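Local coordinates for C381 turret protein (Sulfolobus turreted icosahedral virus, PDB 4IND), which probably builds the turrets on the capsid of an archaeal virus, each chain folding as three successive jelly rolls, with five copies in the assembly, at residues D29-N33 with S34-G38; T192-T195 with N196-F199; Q317-L321 with N322-T326; K15-Y18 with Y19-L22. All blocks are in the same frame, centred on the assembly; numbering follows the deposited sequence.

In the fold
Each of the four contacts is a local one, between segments that adjoin in sequence, and they follow one another without nesting or crossing. From the N terminus, contact 4 comes first, where the loop after strand 9-11 bends into strand 19-21. Contact 1 follows at the exit of helix 25-31, on the way to strand 36-37. These two touch, Val16 packing on Ile35 and Leu22 on Phe31, so together they join the edges of both sheets of the first jelly roll. Contact 2 lies at a corner early in strand 194-203 of the second domain. Contact 3 closes the loop between strands 311-319 and 328-332 of the third domain, its centre about 52 Å from that of contact 1.

Contact 1: residues D29-N33 with S34-G38; sequences DAFVN and SIFVG
Ser34 OG donates to Ala30 O over 2.7 Å, standing above the plane of that carbonyl, while Asn33 N binds the same oxygen from the opposite face. Because OG sits between the backbone N and carbonyl carbon of Ser34 (chi1 54°), the hydroxyl folds back over the end of helix 25-31. Serine suits the place, being small and carrying a donor. Phe31 O accepts two bonds, from Ile35 N at 3.2 Å and from Phe36 N at 3.1 Å, again from opposite faces of its plane, with a weak third from Ser34 N.

Around these bonds the packing is apolar. The Phe31 ring presses CE1 against Ile35 CD1 (3.6 Å), the two side chains crossing at about a right angle, and CE2 against Phe36 CD1 (3.5 Å). The two phenyl planes are 30° apart but displaced, leaving little of one ring over the other. Val32 runs alongside Phe36, with its CG1 3.9 Å from CD2 of that ring. Beyond, Phe31 meets Tyr20 edge-to-face and packs on Ile69 of strand 67-71.

Carbonyls at the end of a helix lose their usual partners; here a hydroxyl and the departing peptides replace them as the chain leaves the helix for strand 36-37, with the buried rings of Phe31 and Phe36 packed together alongside.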
loop_
_atom_site.group_PDB
_atom_site.type_symbol
_atom_site.label_atom_id
_atom_site.label_comp_id
_atom_site.label_asym_id
_atom_site.label_seq_id
_atom_site.Cartn_x
_atom_site.Cartn_y
_atom_site.Cartn_z
ATOM N N ASP A 29 -21.898 31.700 11.094
ATOM C CA ASP A 29 -21.110 32.763 11.739
ATOM C C ASP A 29 -19.635 32.692 11.346
ATOM O O ASP A 29 -18.997 33.710 11.100
ATOM C CB ASP A 29 -21.231 32.699 13.261
ATOM C CG ASP A 29 -22.614 33.060 13.764
ATOM O OD1 ASP A 29 -23.465 33.561 12.980
ATOM O OD2 ASP A 29 -22.850 32.839 14.976
ATOM N N ALA A 30 -19.094 31.479 11.274
ATOM C CA ALA A 30 -17.697 31.318 10.880
ATOM C C ALA A 30 -17.528 31.667 9.399
ATOM O O ALA A 30 -16.616 32.398 9.034
ATOM C CB ALA A 30 -17.233 29.907 11.159
ATOM N N PHE A 31 -18.420 31.129 8.564
ATOM C CA PHE A 31 -18.410 31.312 7.112
ATOM C C PHE A 31 -18.319 32.787 6.717
ATOM O O PHE A 31 -17.519 33.167 5.862
ATOM C CB PHE A 31 -19.686 30.659 6.531
ATOM C CG PHE A 31 -19.728 30.573 5.025
ATOM C CD1 PHE A 31 -18.940 29.655 4.347
ATOM C CD2 PHE A 31 -20.641 31.347 4.295
ATOM C CE1 PHE A 31 -19.021 29.538 2.943
ATOM C CE2 PHE A 31 -20.721 31.251 2.916
ATOM C CZ PHE A 31 -19.915 30.351 2.231
ATOM N N VAL A 32 -19.126 33.621 7.350
ATOM C CA VAL A 32 -19.168 35.042 7.012
ATOM C C VAL A 32 -18.153 35.889 7.822
ATOM O O VAL A 32 -18.218 37.112 7.842
ATOM C CB VAL A 32 -20.604 35.596 7.124
ATOM C CG1 VAL A 32 -21.544 34.742 6.293
ATOM C CG2 VAL A 32 -21.065 35.659 8.605
ATOM N N ASN A 33 -17.219 35.217 8.499
ATOM C CA ASN A 33 -16.068 35.889 9.118
ATOM C C ASN A 33 -14.793 35.153 8.676
ATOM O O ASN A 33 -13.822 35.046 9.429
ATOM C CB ASN A 33 -16.196 35.871 10.639
ATOM C CG ASN A 33 -15.133 36.724 11.344
ATOM O OD1 ASN A 33 -14.478 37.583 10.738
ATOM N ND2 ASN A 33 -14.971 36.494 12.646
ATOM N N SER A 34 -14.802 34.641 7.456
ATOM C CA SER A 34 -13.609 33.949 6.965
ATOM C C SER A 34 -13.512 33.932 5.462
ATOM O O SER A 34 -12.514 34.389 4.900
ATOM C CB SER A 34 -13.558 32.516 7.514
ATOM O OG SER A 34 -14.760 31.836 7.223
ATOM N N ILE A 35 -14.540 33.408 4.800
ATOM C CA ILE A 35 -14.440 33.165 3.359
ATOM C C ILE A 35 -15.580 33.726 2.495
ATOM O O ILE A 35 -15.517 33.670 1.277
ATOM C CB ILE A 35 -14.255 31.670 3.058
ATOM C CG1 ILE A 35 -15.479 30.857 3.475
ATOM C CG2 ILE A 35 -12.998 31.140 3.752
ATOM C CD1 ILE A 35 -15.382 29.357 3.099
ATOM N N PHE A 36 -16.606 34.285 3.127
ATOM C CA PHE A 36 -17.729 34.837 2.373
ATOM C C PHE A 36 -17.609 36.349 2.195
ATOM O O PHE A 36 -17.351 37.070 3.159
ATOM C CB PHE A 36 -19.073 34.454 3.029
ATOM C CG PHE A 36 -20.285 34.914 2.251
ATOM C CD1 PHE A 36 -20.720 34.208 1.137
ATOM C CD2 PHE A 36 -20.991 36.036 2.650
ATOM C CE1 PHE A 36 -21.836 34.622 0.423
ATOM C CE2 PHE A 36 -22.111 36.470 1.951
ATOM C CZ PHE A 36 -22.543 35.758 0.836
ATOM N N VAL A 37 -17.794 36.817 0.960
ATOM C CA VAL A 37 -17.679 38.224 0.620
ATOM C C VAL A 37 -19.054 38.699 0.190
ATOM O O VAL A 37 -19.661 38.120 -0.710
ATOM C CB VAL A 37 -16.663 38.447 -0.533
ATOM C CG1 VAL A 37 -16.491 39.937 -0.835
ATOM C CG2 VAL A 37 -15.325 37.782 -0.206
ATOM N N GLY A 38 -19.542 39.758 0.833
ATOM C CA GLY A 38 -20.831 40.339 0.487
ATOM C C GLY A 38 -21.837 40.210 1.618
ATOM O O GLY A 38 -21.502 39.803 2.713
HETATM O O HOH W 1 -18.901 38.346 5.284
#

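Contact 2: residues T192-T195 with N196-F199; sequences TTFT and NFQF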
loop_
_atom_site.group_PDB
_atom_site.type_symbol
_atom_site.label_atom_id
_atom_site.label_comp_id
_atom_site.label_asym_id
_atom_site.label_seq_id
_atom_site.Cartn_x
_atom_site.Cartn_y
_atom_site.Cartn_z
ATOM N N THR A 192 -22.427 23.324 -40.987
ATOM C CA THR A 192 -21.084 22.859 -41.286
ATOM C C THR A 192 -20.920 21.449 -40.755
ATOM O O THR A 192 -21.341 21.126 -39.638
ATOM C CB THR A 192 -20.025 23.757 -40.627
ATOM O OG1 THR A 192 -20.218 25.108 -41.056
ATOM C CG2 THR A 192 -18.621 23.302 -40.994
ATOM N N THR A 193 -20.298 20.599 -41.550
ATOM C CA THR A 193 -20.013 19.251 -41.096
ATOM C C THR A 193 -18.536 19.135 -40.786
ATOM O O THR A 193 -17.684 19.415 -41.622
ATOM C CB THR A 193 -20.441 18.212 -42.138
ATOM O OG1 THR A 193 -21.853 18.321 -42.355
ATOM C CG2 THR A 193 -20.113 16.811 -41.655
ATOM N N PHE A 194 -18.227 18.721 -39.573
ATOM C CA PHE A 194 -16.844 18.734 -39.140
ATOM C C PHE A 194 -16.186 17.389 -39.289
ATOM O O PHE A 194 -16.828 16.346 -39.171
ATOM C CB PHE A 194 -16.741 19.224 -37.695
ATOM C CG PHE A 194 -17.279 20.602 -37.508
ATOM C CD1 PHE A 194 -16.456 21.709 -37.666
ATOM C CD2 PHE A 194 -18.615 20.801 -37.216
ATOM C CE1 PHE A 194 -16.955 22.992 -37.521
ATOM C CE2 PHE A 194 -19.120 22.075 -37.059
ATOM C CZ PHE A 194 -18.287 23.172 -37.216
ATOM N N THR A 195 -14.893 17.413 -39.550
ATOM C CA THR A 195 -14.173 16.163 -39.533
ATOM C C THR A 195 -12.930 16.281 -38.665
ATOM O O THR A 195 -12.214 17.283 -38.717
ATOM C CB THR A 195 -13.845 15.704 -40.935
ATOM O OG1 THR A 195 -13.191 16.766 -41.629
ATOM C CG2 THR A 195 -15.128 15.355 -41.681
ATOM N N ASN A 196 -12.683 15.256 -37.861
ATOM C CA ASN A 196 -11.595 15.303 -36.892
ATOM C C ASN A 196 -11.615 16.600 -36.096
ATOM O O ASN A 196 -10.608 17.300 -35.969
ATOM C CB ASN A 196 -10.247 15.070 -37.567
ATOM C CG ASN A 196 -10.138 13.679 -38.157
ATOM O OD1 ASN A 196 -10.732 12.730 -37.639
ATOM N ND2 ASN A 196 -9.386 13.548 -39.241
ATOM N N PHE A 197 -12.798 16.891 -35.571
ATOM C CA PHE A 197 -13.048 18.034 -34.707
ATOM C C PHE A 197 -12.282 17.909 -33.402
ATOM O O PHE A 197 -12.562 17.018 -32.591
ATOM C CB PHE A 197 -14.544 18.080 -34.406
ATOM C CG PHE A 197 -14.969 19.253 -33.576
ATOM C CD1 PHE A 197 -15.421 20.421 -34.182
ATOM C CD2 PHE A 197 -14.950 19.180 -32.201
ATOM C CE1 PHE A 197 -15.829 21.502 -33.422
ATOM C CE2 PHE A 197 -15.359 20.262 -31.427
ATOM C CZ PHE A 197 -15.799 21.426 -32.041
ATOM N N GLN A 198 -11.316 18.793 -33.176
ATOM C CA GLN A 198 -10.621 18.756 -31.899
ATOM C C GLN A 198 -11.410 19.574 -30.884
ATOM O O GLN A 198 -11.558 20.782 -31.028
ATOM C CB GLN A 198 -9.172 19.249 -32.000
ATOM C CG GLN A 198 -8.470 19.238 -30.636
ATOM C CD GLN A 198 -7.017 19.668 -30.694
ATOM O OE1 GLN A 198 -6.590 20.541 -29.969
ATOM N NE2 GLN A 198 -6.256 19.043 -31.542
ATOM N N PHE A 199 -11.940 18.896 -29.874
ATOM C CA PHE A 199 -12.684 19.552 -28.806
ATOM C C PHE A 199 -11.722 20.263 -27.858
ATOM O O PHE A 199 -11.973 21.384 -27.388
ATOM C CB PHE A 199 -13.504 18.489 -28.054
ATOM C CG PHE A 199 -14.076 18.967 -26.749
ATOM C CD1 PHE A 199 -15.162 19.830 -26.715
ATOM C CD2 PHE A 199 -13.536 18.534 -25.554
ATOM C CE1 PHE A 199 -15.689 20.276 -25.501
ATOM C CE2 PHE A 199 -14.053 18.966 -24.337
ATOM C CZ PHE A 199 -15.133 19.843 -24.310
#
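Phe194 and Phe197 make the close half of this contact, an edge-to-face (T-shaped) pair in which the edge of Phe197 is turned to the face of Phe194. The ring centroids are 5.4 Å apart and the planes stand at 79°. Of the Phe197 ring it is the CD1 side that does the touching, with CD1 3.8 Å from Phe194 CG, and CE1 lies 4.3 Å above the Phe194 plane, displaced toward its rim. The opposite face of Phe194 receives the methyl CG2 of Thr192, also off-centre. Although their first torsions differ, with CG of Phe194 beside its backbone N (chi1 -60°) and CG of Phe197 anti to its backbone N, the two side chains lie side by side and point the same way. Flat, wholly apolar rings suit this inner side, where both also pack on Leu249 and on Ile216 of strand 215-216.

The backbone between them turns the corner early in strand 194-203, within the second of the three jelly rolls, whose family is galactose-binding-domain-like. Backbone bonds from Phe194 to Ile216 and from Phe197 to Ile213 keep both flanks of the corner tied to neighbouring strands.

The solvent side is much looser. Thr195 and Asn196, both exposed, meet only through the peptide that joins them, and no hydrogen bond crosses between 192-195 and 196-199. Asn196 has a left-handed backbone conformation, which asparagine tolerates better than most residues, and its polar amide is at home on the outside of the bend.

Contact 3: residues Q317-L321 with N322-T326; sequences QATNL and NRSTT
Asn320 O carries the backbone bonds of this turn, accepting from both Ser324 N and Arg323 N, each at 2.8 Å. Ser324 N approaches in the carbonyl plane, whereas Arg323 N comes from well above it.

Side chains add a second set of bonds. Asn320 points its amide forward, CG anti to the backbone N (chi1 168°), where OD1 receives Asn322 N at 2.9 Å. Thr319 OG1 donates to Ser324 O over 3.1 Å. Ser324 OG in turn accepts Thr326 N at 3.2 Å, an ST turn, and also the Thr326 hydroxyl. The Asn322 amide is used beyond the loop, ND2 bonding to Leu380 O and OD1 accepting from Gln291 NE2.

The remaining contacts are weaker. Leu321 CA directs its hydrogen at Ser324 O, 3.3 Å away, while Leu321 CD2 rests 4.0 Å from Thr325 CA. Arg323 CB packs beside the amide of Asn320, leaving the long extended side chain to lead away.

With short side chains rich in donors and acceptors, this loop can bind its own peptide groups as it leaves strand 311-319. Its shape thus appears to rest more on hydrogen bonds than on apolar packing, as suits a turn with several partly exposed residues.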
loop_
_atom_site.group_PDB
_atom_site.type_symbol
_atom_site.label_atom_id
_atom_site.label_comp_id
_atom_site.label_asym_id
_atom_site.label_seq_id
_atom_site.Cartn_x
_atom_site.Cartn_y
_atom_site.Cartn_z
ATOM N N GLN A 317 14.758 0.675 -33.338
ATOM C CA GLN A 317 14.936 1.806 -32.437
ATOM C C GLN A 317 13.616 2.217 -31.811
ATOM O O GLN A 317 12.550 2.040 -32.412
ATOM C CB GLN A 317 15.541 2.993 -33.191
ATOM C CG GLN A 317 16.747 2.642 -34.022
ATOM C CD GLN A 317 17.431 3.862 -34.578
ATOM O OE1 GLN A 317 16.784 4.800 -35.044
ATOM N NE2 GLN A 317 18.750 3.866 -34.519
ATOM N N ALA A 318 13.687 2.779 -30.608
ATOM C CA ALA A 318 12.486 3.143 -29.884
ATOM C C ALA A 318 12.772 4.368 -29.056
ATOM O O ALA A 318 13.930 4.689 -28.805
ATOM C CB ALA A 318 12.050 2.009 -28.988
ATOM N N THR A 319 11.713 5.066 -28.657
ATOM C CA THR A 319 11.867 6.161 -27.710
ATOM C C THR A 319 10.550 6.534 -27.066
ATOM O O THR A 319 9.473 6.154 -27.543
ATOM C CB THR A 319 12.456 7.423 -28.371
ATOM O OG1 THR A 319 12.812 8.370 -27.355
ATOM C CG2 THR A 319 11.438 8.058 -29.311
ATOM N N ASN A 320 10.654 7.270 -25.964
ATOM C CA ASN A 320 9.532 8.024 -25.435
ATOM C C ASN A 320 9.604 9.433 -26.026
ATOM O O ASN A 320 10.371 10.275 -25.553
ATOM C CB ASN A 320 9.581 8.071 -23.906
ATOM C CG ASN A 320 8.607 9.084 -23.339
ATOM O OD1 ASN A 320 7.785 9.640 -24.076
ATOM N ND2 ASN A 320 8.683 9.327 -22.035
ATOM N N LEU A 321 8.829 9.676 -27.078
ATOM C CA LEU A 321 8.887 10.947 -27.802
ATOM C C LEU A 321 8.537 12.153 -26.944
ATOM O O LEU A 321 8.865 13.286 -27.298
ATOM C CB LEU A 321 7.965 10.907 -29.019
ATOM C CG LEU A 321 8.442 10.043 -30.186
ATOM C CD1 LEU A 321 7.368 9.955 -31.258
ATOM C CD2 LEU A 321 9.735 10.620 -30.771
ATOM N N ASN A 322 7.837 11.914 -25.840
ATOM C CA ASN A 322 7.518 12.983 -24.893
ATOM C C ASN A 322 8.739 13.369 -24.049
ATOM O O ASN A 322 8.785 14.431 -23.415
ATOM C CB ASN A 322 6.339 12.568 -24.004
ATOM C CG ASN A 322 5.043 12.409 -24.790
ATOM O OD1 ASN A 322 4.829 13.085 -25.800
ATOM N ND2 ASN A 322 4.171 11.507 -24.332
ATOM N N ARG A 323 9.734 12.494 -24.045
ATOM C CA ARG A 323 10.974 12.758 -23.331
ATOM C C ARG A 323 12.090 13.164 -24.293
ATOM O O ARG A 323 12.876 14.069 -23.996
ATOM C CB ARG A 323 11.403 11.526 -22.533
ATOM C CG ARG A 323 12.803 11.641 -21.971
ATOM C CD ARG A 323 13.262 10.370 -21.284
ATOM N NE ARG A 323 14.558 10.574 -20.642
ATOM C CZ ARG A 323 15.731 10.384 -21.242
ATOM N NH1 ARG A 323 15.776 9.973 -22.504
ATOM N NH2 ARG A 323 16.858 10.600 -20.577
ATOM N N SER A 324 12.140 12.502 -25.450
ATOM C CA SER A 324 13.226 12.700 -26.402
ATOM C C SER A 324 12.822 12.352 -27.836
ATOM O O SER A 324 12.174 11.327 -28.077
ATOM C CB SER A 324 14.422 11.842 -25.995
ATOM O OG SER A 324 15.474 11.970 -26.940
ATOM N N THR A 325 13.212 13.205 -28.786
ATOM C CA THR A 325 12.944 12.962 -30.207
ATOM C C THR A 325 14.047 12.137 -30.848
ATOM O O THR A 325 13.952 11.760 -32.020
ATOM C CB THR A 325 12.818 14.271 -30.999
ATOM O OG1 THR A 325 13.943 15.114 -30.712
ATOM C CG2 THR A 325 11.527 14.994 -30.633
ATOM N N THR A 326 15.103 11.875 -30.083
ATOM C CA THR A 326 16.179 11.019 -30.560
ATOM C C THR A 326 15.900 9.556 -30.192
ATOM O O THR A 326 15.740 9.210 -29.017
ATOM C CB THR A 326 17.557 11.480 -30.027
ATOM O OG1 THR A 326 17.658 11.194 -28.628
ATOM C CG2 THR A 326 17.741 12.977 -30.253
#

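Contact 4: residues K15-Y18 with Y19-L22; sequences KVKY and YYKL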
loop_
_atom_site.group_PDB
_atom_site.type_symbol
_atom_site.label_atom_id
_atom_site.label_comp_id
_atom_site.label_asym_id
_atom_site.label_seq_id
_atom_site.Cartn_x
_atom_site.Cartn_y
_atom_site.Cartn_z
ATOM N N LYS A 15 -11.129 30.825 11.757
ATOM C CA LYS A 15 -10.515 29.653 11.151
ATOM C C LYS A 15 -11.454 29.031 10.096
ATOM O O LYS A 15 -12.679 28.962 10.293
ATOM C CB LYS A 15 -10.170 28.656 12.260
ATOM C CG LYS A 15 -9.422 27.425 11.828
ATOM C CD LYS A 15 -8.914 26.625 13.037
ATOM C CE LYS A 15 -8.103 27.505 13.992
ATOM N NZ LYS A 15 -7.198 26.718 14.921
ATOM N N VAL A 16 -10.895 28.573 8.975
ATOM C CA VAL A 16 -11.729 27.973 7.909
ATOM C C VAL A 16 -12.054 26.545 8.319
ATOM O O VAL A 16 -11.258 25.910 8.995
ATOM C CB VAL A 16 -11.015 27.994 6.521
ATOM C CG1 VAL A 16 -11.757 27.134 5.495
ATOM C CG2 VAL A 16 -10.902 29.419 6.019
ATOM N N LYS A 17 -13.228 26.059 7.932
ATOM C CA LYS A 17 -13.653 24.698 8.201
ATOM C C LYS A 17 -13.643 23.951 6.872
ATOM O O LYS A 17 -13.729 24.582 5.822
ATOM C CB LYS A 17 -15.094 24.691 8.729
ATOM C CG LYS A 17 -15.344 25.496 9.998
ATOM C CD LYS A 17 -16.801 25.293 10.450
ATOM C CE LYS A 17 -17.140 26.123 11.682
ATOM N NZ LYS A 17 -16.390 25.714 12.897
ATOM N N TYR A 18 -13.571 22.625 6.921
ATOM C CA TYR A 18 -13.643 21.816 5.690
ATOM C C TYR A 18 -15.062 21.432 5.310
ATOM O O TYR A 18 -15.305 20.879 4.238
ATOM C CB TYR A 18 -12.750 20.592 5.794
ATOM C CG TYR A 18 -11.279 20.957 5.860
ATOM C CD1 TYR A 18 -10.512 21.032 4.711
ATOM C CD2 TYR A 18 -10.664 21.259 7.070
ATOM C CE1 TYR A 18 -9.168 21.366 4.758
ATOM C CE2 TYR A 18 -9.328 21.603 7.128
ATOM C CZ TYR A 18 -8.583 21.656 5.967
ATOM O OH TYR A 18 -7.256 21.989 6.013
ATOM N N TYR A 19 -16.003 21.723 6.190
ATOM C CA TYR A 19 -17.399 21.494 5.909
ATOM C C TYR A 19 -18.255 22.507 6.662
ATOM O O TYR A 19 -18.022 22.752 7.852
ATOM C CB TYR A 19 -17.817 20.088 6.305
ATOM C CG TYR A 19 -19.306 19.920 6.096
ATOM C CD1 TYR A 19 -19.821 19.679 4.827
ATOM C CD2 TYR A 19 -20.196 20.015 7.153
ATOM C CE1 TYR A 19 -21.192 19.528 4.621
ATOM C CE2 TYR A 19 -21.567 19.872 6.956
ATOM C CZ TYR A 19 -22.058 19.625 5.691
ATOM O OH TYR A 19 -23.422 19.504 5.481
ATOM N N TYR A 20 -19.222 23.093 5.958
ATOM C CA TYR A 20 -20.168 24.037 6.532
ATOM C C TYR A 20 -21.574 23.602 6.169
ATOM O O TYR A 20 -21.854 23.324 5.001
ATOM C CB TYR A 20 -19.994 25.437 5.931
ATOM C CG TYR A 20 -18.656 26.111 6.168
ATOM C CD1 TYR A 20 -18.498 27.051 7.190
ATOM C CD2 TYR A 20 -17.578 25.836 5.341
ATOM C CE1 TYR A 20 -17.273 27.678 7.403
ATOM C CE2 TYR A 20 -16.345 26.434 5.542
ATOM C CZ TYR A 20 -16.211 27.381 6.564
ATOM O OH TYR A 20 -14.995 27.971 6.755
ATOM N N LYS A 21 -22.462 23.535 7.149
ATOM C CA LYS A 21 -23.881 23.485 6.825
ATOM C C LYS A 21 -24.424 24.821 7.286
ATOM O O LYS A 21 -24.448 25.102 8.479
ATOM C CB LYS A 21 -24.597 22.342 7.550
ATOM C CG LYS A 21 -26.036 22.201 7.025
ATOM C CD LYS A 21 -26.696 20.915 7.468
ATOM C CE LYS A 21 -28.071 20.758 6.797
ATOM N NZ LYS A 21 -28.684 19.410 7.088
ATOM N N LEU A 22 -24.852 25.649 6.347
ATOM C CA LEU A 22 -25.054 27.075 6.661
ATOM C C LEU A 22 -26.383 27.368 7.332
ATOM O O LEU A 22 -26.657 28.503 7.755
ATOM C CB LEU A 22 -24.822 27.918 5.402
ATOM C CG LEU A 22 -23.386 27.770 4.898
ATOM C CD1 LEU A 22 -23.214 28.466 3.561
ATOM C CD2 LEU A 22 -22.386 28.327 5.924
HETATM O O HOH W 2 -14.815 29.514 8.827
#
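Tyr20 and Lys17 are brought together by similar first torsions: each has CG beside the backbone N and anti to the carbonyl carbon (chi1 -62° for Tyr20 and -58° for Lys17). The Tyr20 ring is thereby carried back along the chain it has just left, until its hydroxyl comes to the peptide of Lys17. There Lys17 N donates to Tyr20 OH over 2.9 Å in an almost straight bond, 170° at the hydrogen.

The same lysine also lies over the ring. Its CB sits over one face, displaced from the centre toward the CZ rim, 3.9 Å from the Tyr20 centroid, a CH-pi contact made by a carbon close to the backbone. CG and CD continue past CE1, the two side chains crossing at about a right angle. Val16 completes the fit with CG1, 3.6 Å from Tyr20 OH. In the plane of the ring, at its edge, a water lies 2.6 Å from Tyr20 OH and donates to Lys15 O, also at 2.6 Å.

Beyond the pair, Tyr20 packs on Phe143 of strand 138-147, the neighbour of strand 19-21 in its sheet. Lys15 NZ makes a salt bridge with Asp27 of a second subunit, so the loop also faces a subunit interface of the turret.

Tyrosine fits because one side chain offers an apolar face for lysine methylenes and a hydroxyl for a peptide and a water. The two ends of the Lys17 backbone fare differently: its O is buried with no partner in the model, while its N is held by the near-linear N-H...O hydrogen bond to Tyr20 OH.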